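Local coordinates for protein DNA photolyase (Agrobacterium tumefaciens, PDB 4U63) that probably repairs cyclobutane pyrimidine dimers in ultraviolet-damaged DNA using light, with a flavin cofactor (FAD) and a methenyltetrahydrofolate antenna chromophore, at residues 76-81 against 90-95. Numbering follows the deposited sequence.
With SO4 (sulfate ion), chain H.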
ATOM      1  N   HIS A  76      12.439  -9.793  -0.138  1.00 24.69           N
ATOM      2  CA  HIS A  76      11.796 -11.102  -0.216  1.00 21.33           C
ATOM      3  C   HIS A  76      11.009 -11.277  -1.505  1.00 22.66           C
ATOM      4  O   HIS A  76      10.988 -12.365  -2.066  1.00 26.96           O
ATOM      5  CB  HIS A  76      10.917 -11.318   0.996  1.00 22.06           C
ATOM      6  CG  HIS A  76      11.701 -11.472   2.250  1.00 26.44           C
ATOM      7  ND1 HIS A  76      12.568 -12.520   2.450  1.00 30.51           N
ATOM      8  CD2 HIS A  76      11.760 -10.716   3.366  1.00 27.34           C
ATOM      9  CE1 HIS A  76      13.130 -12.406   3.636  1.00 32.70           C
ATOM     10  NE2 HIS A  76      12.653 -11.322   4.216  1.00 31.73           N
ATOM     11  N   SER A  77      10.387 -10.203  -1.974  1.00 21.26           N
ATOM     12  CA  SER A  77       9.672 -10.228  -3.235  1.00 23.22           C
ATOM     13  C   SER A  77      10.604 -10.539  -4.408  1.00 23.09           C
ATOM     14  O   SER A  77      10.275 -11.353  -5.253  1.00 24.75           O
ATOM     15  CB  SER A  77       8.955  -8.903  -3.484  1.00 24.74           C
ATOM     16  OG  SER A  77       8.069  -9.048  -4.574  1.00 25.72           O
ATOM     17  N   LEU A  78      11.759  -9.876  -4.452  1.00 22.04           N
ATOM     18  CA  LEU A  78      12.754 -10.125  -5.506  1.00 23.09           C
ATOM     19  C   LEU A  78      13.336 -11.539  -5.431  1.00 24.63           C
ATOM     20  O   LEU A  78      13.531 -12.190  -6.459  1.00 25.48           O
ATOM     21  CB  LEU A  78      13.868  -9.081  -5.450  1.00 22.79           C
ATOM     22  CG  LEU A  78      13.450  -7.671  -5.872  1.00 23.09           C
ATOM     23  CD1 LEU A  78      14.574  -6.694  -5.563  1.00 25.27           C
ATOM     24  CD2 LEU A  78      13.080  -7.612  -7.345  1.00 28.78           C
ATOM     25  N   ALA A  79      13.592 -12.019  -4.221  1.00 22.64           N
ATOM     26  CA  ALA A  79      14.046 -13.392  -4.050  1.00 25.29           C
ATOM     27  C   ALA A  79      13.007 -14.378  -4.588  1.00 25.57           C
ATOM     28  O   ALA A  79      13.351 -15.323  -5.296  1.00 26.64           O
ATOM     29  CB  ALA A  79      14.344 -13.681  -2.591  1.00 22.72           C
ATOM     30  N   ALA A  80      11.736 -14.147  -4.272  1.00 23.41           N
ATOM     31  CA  ALA A  80      10.667 -15.035  -4.750  1.00 24.66           C
ATOM     32  C   ALA A  80      10.500 -14.972  -6.266  1.00 24.64           C
ATOM     33  O   ALA A  80      10.344 -16.007  -6.913  1.00 25.99           O
ATOM     34  CB  ALA A  80       9.356 -14.708  -4.061  1.00 22.80           C
ATOM     35  N   LEU A  81      10.538 -13.766  -6.831  1.00 24.68           N
ATOM     36  CA  LEU A  81      10.397 -13.604  -8.279  1.00 23.95           C
ATOM     37  C   LEU A  81      11.548 -14.299  -9.015  1.00 24.80           C
ATOM     38  O   LEU A  81      11.323 -14.996 -10.010  1.00 24.05           O
ATOM     39  CB  LEU A  81      10.327 -12.117  -8.672  1.00 24.33           C
ATOM     40  CG  LEU A  81      10.185 -11.845 -10.171  1.00 25.27           C
ATOM     41  CD1 LEU A  81       8.878 -12.421 -10.696  1.00 27.47           C
ATOM     42  CD2 LEU A  81      10.269 -10.351 -10.448  1.00 25.77           C
ATOM     43  N   GLY A  90      14.348 -19.065 -16.784  1.00 32.26           N
ATOM     44  CA  GLY A  90      14.904 -17.724 -16.888  1.00 31.47           C
ATOM     45  C   GLY A  90      15.777 -17.357 -15.705  1.00 30.68           C
ATOM     46  O   GLY A  90      16.250 -18.209 -14.966  1.00 32.86           O
ATOM     47  N   ARG A  91      15.983 -16.063 -15.554  1.00 29.56           N
ATOM     48  CA  ARG A  91      16.698 -15.475 -14.428  1.00 29.17           C
ATOM     49  C   ARG A  91      16.189 -14.067 -14.276  1.00 27.47           C
ATOM     50  O   ARG A  91      15.529 -13.546 -15.179  1.00 27.16           O
ATOM     51  CB  ARG A  91      18.190 -15.382 -14.695  1.00 31.90           C
ATOM     52  CG  ARG A  91      18.928 -16.694 -14.835  1.00 34.32           C
ATOM     53  CD  ARG A  91      20.415 -16.406 -14.837  1.00 36.37           C
ATOM     54  NE  ARG A  91      21.213 -17.572 -15.168  1.00 43.30           N
ATOM     55  CZ  ARG A  91      22.540 -17.570 -15.258  1.00 41.49           C
ATOM     56  NH1 ARG A  91      23.234 -16.452 -15.041  1.00 46.95           N
ATOM     57  NH2 ARG A  91      23.177 -18.688 -15.570  1.00 45.67           N
ATOM     58  N   LEU A  92      16.512 -13.450 -13.145  1.00 25.51           N
ATOM     59  CA  LEU A  92      16.264 -12.035 -12.938  1.00 22.81           C
ATOM     60  C   LEU A  92      17.597 -11.298 -12.847  1.00 24.59           C
ATOM     61  O   LEU A  92      18.367 -11.515 -11.923  1.00 28.20           O
ATOM     62  CB  LEU A  92      15.444 -11.795 -11.669  1.00 23.66           C
ATOM     63  CG  LEU A  92      15.069 -10.342 -11.357  1.00 24.13           C
ATOM     64  CD1 LEU A  92      14.163  -9.734 -12.430  1.00 25.14           C
ATOM     65  CD2 LEU A  92      14.383 -10.250 -10.008  1.00 25.99           C
ATOM     66  N   VAL A  93      17.859 -10.438 -13.821  1.00 24.29           N
ATOM     67  CA  VAL A  93      19.035  -9.566 -13.791  1.00 24.71           C
ATOM     68  C   VAL A  93      18.761  -8.396 -12.842  1.00 24.43           C
ATOM     69  O   VAL A  93      17.741  -7.712 -12.957  1.00 26.15           O
ATOM     70  CB  VAL A  93      19.376  -9.013 -15.187  1.00 28.01           C
ATOM     71  CG1 VAL A  93      20.571  -8.064 -15.122  1.00 29.97           C
ATOM     72  CG2 VAL A  93      19.668 -10.143 -16.161  1.00 28.60           C
ATOM     73  N   LEU A  94      19.681  -8.172 -11.909  1.00 25.91           N
ATOM     74  CA  LEU A  94      19.599  -7.046 -10.993  1.00 24.41           C
ATOM     75  C   LEU A  94      20.626  -6.005 -11.395  1.00 24.36           C
ATOM     76  O   LEU A  94      21.767  -6.338 -11.690  1.00 26.89           O
ATOM     77  CB  LEU A  94      19.862  -7.505  -9.565  1.00 26.08           C
ATOM     78  CG  LEU A  94      18.899  -8.545  -8.988  1.00 26.27           C
ATOM     79  CD1 LEU A  94      19.272  -8.793  -7.536  1.00 28.95           C
ATOM     80  CD2 LEU A  94      17.434  -8.124  -9.103  1.00 25.89           C
ATOM     81  N   ALA A  95      20.212  -4.747 -11.396  1.00 24.39           N
ATOM     82  CA  ALA A  95      21.083  -3.640 -11.772  1.00 28.29           C
ATOM     83  C   ALA A  95      20.711  -2.380 -11.003  1.00 26.37           C
ATOM     84  O   ALA A  95      19.549  -2.181 -10.656  1.00 27.26           O
ATOM     85  CB  ALA A  95      20.989  -3.397 -13.264  1.00 29.69           C
TER
HETATM   86  S   SO4 H1007      26.805 -17.977 -15.347  0.70 93.22           S
HETATM   87  O1  SO4 H1007      26.412 -19.280 -15.924  0.70 92.46           O
HETATM   88  O2  SO4 H1007      28.273 -17.841 -15.411  0.70 87.11           O
HETATM   89  O3  SO4 H1007      26.168 -16.884 -16.113  0.70 72.63           O
HETATM   90  O4  SO4 H1007      26.372 -17.914 -13.936  0.70 84.44           O
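The guanidinium of R91 meets a sulfate ion, probably taken up from the crystallisation liquor, with its NH1 donating to sulfate O3 over 3.2 Å at an N-H...O angle of 154°. A second, weak bond runs from R91 NH2 to sulfate O1, so the two terminal nitrogens form a fork whose plane contains the sulfur. R91 points away from helix 68-87 at CB, and its chain, extended from CG to NE, reaches the sulfate.

L92, the next residue, turns the other way and makes the apolar contact. Its chi1 of -178° sets CG opposite the backbone N, and chi2 of 63° helps to place CD2 4.0 Å from CD2 of L78. The same L92 methyl is 4.1 Å from CD2 of L81, one helical turn further on, and the L92 side chain crosses both leucines at about a right angle. L78 and L92 also touch Y57 and P55, respectively, on strand 53-59.

The contact lies within the beta-alpha-beta crossover of strand 53-59, helix 68-87 and edge strand 93-96, in the parallel sheet of the photolyase N-terminal domain. The neighbours R91 and L92 divide the chemistry: buried leucine methyls contribute apolar van der Waals packing between the helix and the chain entering the strand, while the exposed arginine meets the anion.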